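Long-range contacts in glycoside Hydrolase (Bacteroides plebeius, PDB 5T3B), which probably hydrolyses glycosidic bonds in agarose-type galactans, as a family 50 glycoside hydrolase of a gut Bacteroides: residues R130-S135 against K439-E444; F240-D245 against S325-L330; I255-W260 against S335-L340. All coordinates share one frame; numbering follows the deposited sequence. Where two conformers were deposited one is given.

Contact 1 of 3, residues R130-S135 against K439-E444; sequences RMDGNS and KYLDDE
Between 130-135 and 439-444 no direct hydrogen bond forms; R130 stands opposite Y440 and G133 opposite L441, the latter pair closest with 6.8 Å between their CA atoms. L441 does most of the touching. One methyl, L441 CD1, reaches G133 N at 3.4 Å and comes to 3.2 Å from D132 OD1, the leucine and aspartate side chains lying alongside and pointing opposite ways. The leucine gets there because its CG lies beside its own backbone N and anti to the carbonyl carbon (chi1 -61°), while its other methyl, CD2, rests over the rim of one face of the Y440 ring. That ring meets 130-135 with its edge: Y440 CE2 lies 3.4 Å from R130 O, which sits near the ring plane. Its hydroxyl accepts the indole N-H of W148 (NE1), a hydrogen bond that pins the far end of the ring.

Polar traffic across the gap goes through water. One water takes the N-H of L441 and donates weakly to D132 OD1; a second donates to both D132 O, at 2.9 Å, and D442 O, at 2.8 Å; a third joins K439 NZ to D132 OD2. K439 NZ also grips L441 O at 2.7 Å and forms a salt bridge with D443 OD1, met from above the carboxylate plane. D132 and R130 were each modelled in two conformers, so their side-chain contacts describe one of two states.

The loops follow the parallel strands 120-126 and 432-437; further along the second, Y453 and Y455 bond N134 and G133 N directly. Between the two segments themselves there are one leucine methyl, a ring edge and bridging waters, a chemistry consistent with D132 shifting while Y440 and L441 stay buried.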
# COMPACT_ATOMS: atom_id res chain seq x y z
N ARG A 130 -2.48 -12.38 -9.86
CA ARG A 130 -2.69 -13.82 -9.76
C ARG A 130 -3.68 -14.20 -10.84
O ARG A 130 -4.41 -13.34 -11.39
CB ARG A 130 -3.14 -14.24 -8.38
CG ARG A 130 -4.40 -13.65 -7.95
CD ARG A 130 -4.65 -14.05 -6.48
NE ARG A 130 -5.03 -15.46 -6.52
CZ ARG A 130 -5.75 -16.04 -5.57
NH1 ARG A 130 -6.13 -15.35 -4.47
NH2 ARG A 130 -6.11 -17.29 -5.72
N MET A 131 -3.68 -15.47 -11.20
CA MET A 131 -4.58 -15.99 -12.25
C MET A 131 -5.91 -16.37 -11.70
O MET A 131 -6.26 -17.53 -11.68
CB MET A 131 -3.90 -17.15 -13.01
CG MET A 131 -2.66 -16.65 -13.79
SD MET A 131 -1.59 -18.00 -14.36
CE MET A 131 -0.76 -18.41 -12.84
N ASP A 132 -6.64 -15.38 -11.22
CA ASP A 132 -7.92 -15.64 -10.50
C ASP A 132 -9.13 -15.04 -11.19
O ASP A 132 -10.09 -14.60 -10.59
CB ASP A 132 -7.80 -15.33 -8.99
CG ASP A 132 -7.77 -13.89 -8.68
OD1 ASP A 132 -7.55 -13.08 -9.55
OD2 ASP A 132 -7.93 -13.57 -7.49
N GLY A 133 -9.06 -15.08 -12.54
CA GLY A 133 -10.19 -14.78 -13.36
C GLY A 133 -10.79 -16.01 -14.00
O GLY A 133 -10.47 -17.15 -13.61
N ASN A 134 -11.64 -15.78 -14.98
CA ASN A 134 -12.32 -16.90 -15.68
C ASN A 134 -11.26 -17.74 -16.41
O ASN A 134 -10.51 -17.23 -17.23
CB ASN A 134 -13.34 -16.32 -16.65
CG ASN A 134 -14.07 -17.39 -17.39
OD1 ASN A 134 -13.53 -18.00 -18.26
ND2 ASN A 134 -15.26 -17.69 -17.02
N SER A 135 -11.24 -19.02 -16.11
CA SER A 135 -10.19 -19.90 -16.65
C SER A 135 -10.33 -20.10 -18.19
O SER A 135 -9.30 -20.30 -18.87
CB SER A 135 -10.13 -21.21 -15.89
OG SER A 135 -11.31 -21.89 -16.10
N LYS A 439 -7.39 -3.62 -7.48
CA LYS A 439 -6.44 -4.70 -7.73
C LYS A 439 -6.46 -5.07 -9.20
O LYS A 439 -7.12 -4.45 -10.01
CB LYS A 439 -6.70 -5.89 -6.80
CG LYS A 439 -8.06 -6.53 -7.00
CD LYS A 439 -8.24 -7.74 -6.06
CE LYS A 439 -9.65 -8.25 -5.94
NZ LYS A 439 -10.01 -9.15 -7.07
N TYR A 440 -5.68 -6.12 -9.51
CA TYR A 440 -5.53 -6.57 -10.89
C TYR A 440 -6.88 -6.90 -11.56
O TYR A 440 -7.20 -6.29 -12.57
CB TYR A 440 -4.58 -7.78 -10.86
CG TYR A 440 -4.35 -8.49 -12.16
CD1 TYR A 440 -4.02 -7.82 -13.33
CD2 TYR A 440 -4.46 -9.87 -12.20
CE1 TYR A 440 -3.83 -8.50 -14.51
CE2 TYR A 440 -4.23 -10.58 -13.40
CZ TYR A 440 -3.94 -9.86 -14.53
OH TYR A 440 -3.77 -10.57 -15.71
N LEU A 441 -7.61 -7.86 -10.98
CA LEU A 441 -8.87 -8.31 -11.55
C LEU A 441 -10.06 -8.01 -10.70
O LEU A 441 -9.98 -7.97 -9.47
CB LEU A 441 -8.89 -9.87 -11.70
CG LEU A 441 -7.84 -10.43 -12.60
CD1 LEU A 441 -7.75 -11.90 -12.54
CD2 LEU A 441 -8.00 -10.01 -14.00
N ASP A 442 -11.18 -7.83 -11.38
CA ASP A 442 -12.46 -7.87 -10.67
C ASP A 442 -12.63 -9.16 -9.89
O ASP A 442 -12.12 -10.21 -10.29
CB ASP A 442 -13.62 -7.79 -11.67
CG ASP A 442 -13.91 -6.44 -12.23
OD1 ASP A 442 -13.40 -5.42 -11.76
OD2 ASP A 442 -14.74 -6.47 -13.18
N ASP A 443 -13.38 -9.09 -8.79
CA ASP A 443 -14.05 -10.27 -8.32
C ASP A 443 -15.16 -10.62 -9.28
O ASP A 443 -15.64 -9.77 -10.01
CB ASP A 443 -14.61 -10.08 -6.90
CG ASP A 443 -13.62 -9.83 -5.81
OD1 ASP A 443 -12.45 -10.13 -5.97
OD2 ASP A 443 -14.17 -9.40 -4.71
N GLU A 444 -15.66 -11.86 -9.27
CA GLU A 444 -16.76 -12.19 -10.16
C GLU A 444 -17.95 -11.26 -9.95
O GLU A 444 -18.67 -10.95 -10.92
CB GLU A 444 -17.16 -13.66 -10.04
CG GLU A 444 -18.09 -14.12 -11.16
CD GLU A 444 -18.17 -15.65 -11.28
OE1 GLU A 444 -17.82 -16.28 -10.26
OE2 GLU A 444 -18.59 -16.20 -12.36
O HOH W 1 -6.72 -9.93 -8.86
O HOH W 2 -10.66 -12.23 -9.10
O HOH W 3 -7.98 -11.22 -6.69

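Contact 2 of 3, residues F240-D245 against S325-L330; sequences FRNNPD and SKDPEL. With EDO (1,2-ethanediol), chain M.
D327 reaches N242 because its CG is anti to its own backbone N (chi1 180°), which swings the carboxylate out toward the opposite loop, while R241 tucks its CG between N and carbonyl carbon (chi1 66°) and bends again at chi3 to lay its guanidinium over K326. The one direct hydrogen bond across the contact is N242 N to D327 OD2, short at 2.7 Å and nearly straight, though the donor arrives from well above the carboxylate plane. The amide of N242 turns back alongside the same aspartate, N242 ND2 coming within 3.3 Å of D327 CG without a hydrogen bond there; a water links that ND2 to K326 O instead.

Next door, K326 CD lies 3.9 Å from R241 NE, over one face of the guanidinium near its rim, so this is aliphatic chain against a flat cation. The charged ends, R241 NH1 and K326 NZ, are 4.4 Å apart; R241 NH2 is occupied by the carbonyls of L232 and S234. R241 was modelled in two conformers, and these contacts describe one. Deeper in, L330 CD1 touches F240 O at 4.2 Å.

D327 serves several masters: OD2 also makes a salt bridge with R100, and OD1 takes the N-H of E329 at 3.0 Å. Cut back to alanine, this position would probably leave the N-H of N242 and the guanidinium of R100 without their carboxylate mate, and the N-H of E329 without its Asx-turn acceptor.

Peripheral in the fold, the contact joins the loops after helices 224-232 and 300-324 through two beta turns: type II from F240 to N243, whose third residue, N242, offers its N-H outward, and type I from D327 to L330, with the Asx turn at D327 receiving it.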
# COMPACT_ATOMS: atom_id res chain seq x y z
N PHE A 240 13.14 -14.79 -2.41
CA PHE A 240 13.12 -13.35 -2.31
C PHE A 240 14.43 -12.73 -1.86
O PHE A 240 14.79 -11.61 -2.24
CB PHE A 240 12.00 -12.86 -1.43
CG PHE A 240 10.64 -13.36 -1.84
CD1 PHE A 240 10.11 -13.05 -3.10
CD2 PHE A 240 9.89 -14.19 -1.05
CE1 PHE A 240 8.86 -13.52 -3.50
CE2 PHE A 240 8.63 -14.64 -1.44
CZ PHE A 240 8.13 -14.30 -2.67
N ARG A 241 15.15 -13.45 -1.01
CA ARG A 241 16.36 -12.86 -0.46
C ARG A 241 17.42 -12.70 -1.57
O ARG A 241 17.55 -13.57 -2.44
CB ARG A 241 16.90 -13.72 0.69
CG ARG A 241 17.38 -15.09 0.30
CD ARG A 241 18.09 -15.63 1.54
NE ARG A 241 17.22 -15.87 2.68
CZ ARG A 241 16.57 -16.99 2.86
NH1 ARG A 241 16.76 -18.03 2.01
NH2 ARG A 241 15.72 -17.08 3.88
N ASN A 242 18.16 -11.61 -1.50
CA ASN A 242 19.24 -11.33 -2.45
C ASN A 242 18.81 -11.32 -3.90
O ASN A 242 19.56 -11.61 -4.81
CB ASN A 242 20.40 -12.30 -2.24
CG ASN A 242 20.95 -12.21 -0.84
OD1 ASN A 242 20.98 -13.21 -0.06
ND2 ASN A 242 21.31 -11.06 -0.48
N ASN A 243 17.56 -10.94 -4.12
CA ASN A 243 16.96 -10.96 -5.43
C ASN A 243 16.69 -9.50 -5.81
O ASN A 243 15.79 -8.86 -5.20
CB ASN A 243 15.70 -11.80 -5.39
CG ASN A 243 15.08 -11.95 -6.76
OD1 ASN A 243 15.19 -11.06 -7.62
ND2 ASN A 243 14.45 -13.08 -6.97
N PRO A 244 17.37 -8.94 -6.81
CA PRO A 244 17.26 -7.51 -7.09
C PRO A 244 15.89 -7.08 -7.61
O PRO A 244 15.58 -5.90 -7.53
CB PRO A 244 18.31 -7.24 -8.15
CG PRO A 244 18.45 -8.58 -8.81
CD PRO A 244 18.32 -9.62 -7.70
N ASP A 245 15.06 -8.01 -8.07
CA ASP A 245 13.73 -7.67 -8.62
C ASP A 245 12.64 -7.68 -7.59
O ASP A 245 11.47 -7.47 -7.95
CB ASP A 245 13.42 -8.60 -9.78
CG ASP A 245 14.38 -8.34 -10.94
OD1 ASP A 245 14.74 -7.16 -11.22
OD2 ASP A 245 14.79 -9.37 -11.57
N SER A 325 19.64 -11.31 9.14
CA SER A 325 19.39 -12.38 8.19
C SER A 325 20.49 -12.55 7.17
O SER A 325 21.40 -11.74 7.11
CB SER A 325 18.07 -12.11 7.44
OG SER A 325 18.21 -11.08 6.45
N LYS A 326 20.28 -13.51 6.27
CA LYS A 326 21.09 -13.71 5.11
C LYS A 326 20.96 -12.60 4.05
O LYS A 326 21.72 -12.60 3.08
CB LYS A 326 20.66 -15.05 4.47
CG LYS A 326 20.90 -16.27 5.35
CD LYS A 326 20.02 -17.46 4.89
CE LYS A 326 20.11 -18.64 5.84
NZ LYS A 326 19.19 -19.67 5.30
N ASP A 327 20.05 -11.67 4.24
CA ASP A 327 19.90 -10.53 3.28
C ASP A 327 19.47 -9.24 4.02
O ASP A 327 18.28 -8.86 3.99
CB ASP A 327 18.96 -10.83 2.14
CG ASP A 327 18.84 -9.65 1.19
OD1 ASP A 327 19.67 -8.68 1.30
OD2 ASP A 327 17.89 -9.64 0.39
N PRO A 328 20.40 -8.56 4.66
CA PRO A 328 20.03 -7.34 5.36
C PRO A 328 19.58 -6.17 4.50
O PRO A 328 19.12 -5.17 5.01
CB PRO A 328 21.28 -6.96 6.13
CG PRO A 328 22.14 -8.14 6.10
CD PRO A 328 21.80 -8.97 4.91
N GLU A 329 19.72 -6.28 3.16
CA GLU A 329 19.34 -5.23 2.27
C GLU A 329 17.92 -5.37 1.71
O GLU A 329 17.47 -4.46 0.98
CB GLU A 329 20.32 -5.10 1.08
CG GLU A 329 21.69 -4.57 1.47
CD GLU A 329 22.62 -4.68 0.30
OE1 GLU A 329 22.73 -3.69 -0.51
OE2 GLU A 329 23.21 -5.81 0.12
N LEU A 330 17.18 -6.43 2.11
CA LEU A 330 15.77 -6.58 1.70
C LEU A 330 14.98 -5.48 2.38
O LEU A 330 15.06 -5.37 3.61
CB LEU A 330 15.30 -7.95 2.12
CG LEU A 330 13.90 -8.33 1.70
CD1 LEU A 330 13.75 -8.34 0.18
CD2 LEU A 330 13.53 -9.68 2.31
C1 EDO M . 17.17 -3.38 4.27
O1 EDO M . 16.15 -3.47 5.28
C2 EDO M . 18.20 -2.27 4.61
O2 EDO M . 17.31 -1.16 4.85
O HOH W 4 23.31 -10.52 1.38

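Contact 3 of 3, residues I255-W260 against S335-L340; sequences IDFSTW and SRLHSL
From I255 and S335 onward the two chains run side by side in the same direction, 8° apart, in what is probably the active-site side of a glycosidase barrel: N253 and E254, just before I255, match the Asn-Glu pair of clan GH-A enzymes. At the inner end I255 CD1 packs on S335 CB at 3.8 Å. F257 CE2 meets L337 CD2 at 3.9 Å, the two side chains crossing at a slant, with I347 of helix 345-354 touching both. I255 CG2 lies over one face of the same phenyl ring, toward its rim.

No direct hydrogen bond joins 255-260 to 335-340, although E254 and R336 are backbone-bonded just beyond; waters stand between the segments. One accepts from I255 N and donates to S335 O at 2.7 Å, also bonding S335 OG, which Y315 OH bonds too. Another donates to I255 O and bonds H338 ND1 at 2.9 Å. H338 turns its edge to I255 O, 3.7 Å from its CE1, and holds that pose with CG between backbone N and carbonyl carbon (chi1 76°) and S339 CB packed over the centre of one ring face.

Outward, L340 CD1 presses on T259 C at 3.7 Å, and a third water links W260 N to S339 OG. Within 255-260, D256 OD1 takes S258 N in an Asx turn.

R336 turns away to a salt bridge with E389. The ethanediol near H338 is consistent with an accessible pocket, and the Asn-Glu pair with a loop at the catalytic end of a clan GH-A barrel.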
# COMPACT_ATOMS: atom_id res chain seq x y z
N ILE A 255 -3.51 -5.24 10.41
CA ILE A 255 -3.55 -5.70 11.78
C ILE A 255 -4.51 -4.80 12.59
O ILE A 255 -4.45 -3.59 12.51
CB ILE A 255 -2.14 -5.61 12.40
CG1 ILE A 255 -1.15 -6.54 11.67
CG2 ILE A 255 -2.16 -5.93 13.88
CD1 ILE A 255 0.30 -6.28 12.06
N ASP A 256 -5.32 -5.45 13.42
CA ASP A 256 -6.18 -4.67 14.32
C ASP A 256 -5.34 -4.17 15.49
O ASP A 256 -4.83 -4.91 16.28
CB ASP A 256 -7.31 -5.57 14.76
CG ASP A 256 -8.24 -4.98 15.73
OD1 ASP A 256 -8.00 -3.92 16.32
OD2 ASP A 256 -9.36 -5.62 15.89
N PHE A 257 -5.19 -2.88 15.55
CA PHE A 257 -4.51 -2.22 16.69
C PHE A 257 -5.45 -1.31 17.39
O PHE A 257 -5.01 -0.37 18.05
CB PHE A 257 -3.35 -1.31 16.26
CG PHE A 257 -2.15 -1.96 15.70
CD1 PHE A 257 -1.06 -2.27 16.58
CD2 PHE A 257 -1.89 -2.01 14.37
CE1 PHE A 257 0.09 -2.77 16.01
CE2 PHE A 257 -0.72 -2.51 13.84
CZ PHE A 257 0.27 -2.89 14.68
N SER A 258 -6.74 -1.54 17.26
CA SER A 258 -7.95 -0.73 17.74
C SER A 258 -8.88 -0.54 16.55
O SER A 258 -8.48 -0.17 15.49
CB SER A 258 -7.82 0.59 18.38
OG SER A 258 -7.10 0.49 19.57
N THR A 259 -10.15 -0.84 16.78
CA THR A 259 -11.11 -0.79 15.71
C THR A 259 -12.28 0.06 16.14
O THR A 259 -12.35 0.45 17.30
CB THR A 259 -11.58 -2.24 15.44
OG1 THR A 259 -12.34 -2.30 14.23
CG2 THR A 259 -12.39 -2.74 16.63
N TRP A 260 -13.24 0.29 15.24
CA TRP A 260 -14.36 1.12 15.55
C TRP A 260 -15.10 0.41 16.65
O TRP A 260 -15.41 -0.80 16.52
CB TRP A 260 -15.33 1.15 14.36
CG TRP A 260 -16.32 2.27 14.48
CD1 TRP A 260 -16.19 3.47 13.90
CD2 TRP A 260 -17.58 2.29 15.15
NE1 TRP A 260 -17.25 4.23 14.17
CE2 TRP A 260 -18.08 3.58 15.02
CE3 TRP A 260 -18.28 1.39 15.95
CZ2 TRP A 260 -19.33 3.94 15.56
CZ3 TRP A 260 -19.49 1.78 16.50
CH2 TRP A 260 -20.01 3.01 16.27
N SER A 335 3.23 -3.27 7.45
CA SER A 335 2.08 -4.15 7.73
C SER A 335 0.75 -3.65 7.17
O SER A 335 -0.26 -4.26 7.48
CB SER A 335 1.89 -4.32 9.25
OG SER A 335 1.46 -3.14 9.88
N ARG A 336 0.78 -2.63 6.31
CA ARG A 336 -0.43 -2.24 5.57
C ARG A 336 -1.50 -1.74 6.56
O ARG A 336 -2.51 -2.37 6.79
CB ARG A 336 -0.88 -3.35 4.64
CG ARG A 336 0.24 -3.93 3.81
CD ARG A 336 -0.09 -5.24 3.15
NE ARG A 336 -1.18 -5.09 2.21
CZ ARG A 336 -1.01 -4.66 0.97
NH1 ARG A 336 -2.06 -4.46 0.18
NH2 ARG A 336 0.19 -4.48 0.47
N LEU A 337 -1.17 -0.60 7.18
CA LEU A 337 -2.02 -0.01 8.20
C LEU A 337 -3.27 0.48 7.56
O LEU A 337 -3.31 0.84 6.39
CB LEU A 337 -1.27 1.18 8.86
CG LEU A 337 -0.04 0.76 9.70
CD1 LEU A 337 0.85 1.95 9.93
CD2 LEU A 337 -0.48 0.14 11.02
N HIS A 338 -4.36 0.54 8.35
CA HIS A 338 -5.65 0.87 7.82
C HIS A 338 -6.48 1.54 8.90
O HIS A 338 -5.97 1.82 9.99
CB HIS A 338 -6.36 -0.36 7.22
CG HIS A 338 -6.90 -1.26 8.25
ND1 HIS A 338 -6.20 -1.66 9.35
CD2 HIS A 338 -8.11 -1.86 8.33
CE1 HIS A 338 -6.95 -2.43 10.10
NE2 HIS A 338 -8.13 -2.57 9.50
N SER A 339 -7.77 1.78 8.61
CA SER A 339 -8.76 2.05 9.66
C SER A 339 -8.27 3.14 10.61
O SER A 339 -7.73 4.18 10.20
CB SER A 339 -9.16 0.67 10.35
OG SER A 339 -10.09 0.80 11.41
N LEU A 340 -8.47 2.88 11.89
CA LEU A 340 -7.97 3.77 12.96
C LEU A 340 -6.44 3.72 13.17
O LEU A 340 -5.83 4.76 13.42
CB LEU A 340 -8.71 3.53 14.25
CG LEU A 340 -10.18 3.71 14.25
CD1 LEU A 340 -10.75 3.42 15.61
CD2 LEU A 340 -10.48 5.12 13.88
O HOH W 5 -1.33 -3.33 9.82
O HOH W 6 -3.58 -1.81 10.58
O HOH W 7 -12.74 -0.28 12.43

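How the contacts relate
Contacts 2 and 3 tie the same two regions of chain, one after helix 224-232 and one after helix 300-324, at places with centres 28 Å apart; their segments alternate along the sequence, and both lie inside the long loop closed by contact 1. Contact 3 is nearest the middle of the molecule and has a buried apolar end at I255, F257 and L337 that gives way to exposed L340 and W260. Contact 2 is more peripheral, and there a direct bond to a carboxylate does the joining. Between their own segments, contacts 1 and 3 lack any direct hydrogen bond and rely on water, contact 1 adding charged side chains and contact 3 more hydrophobic packing.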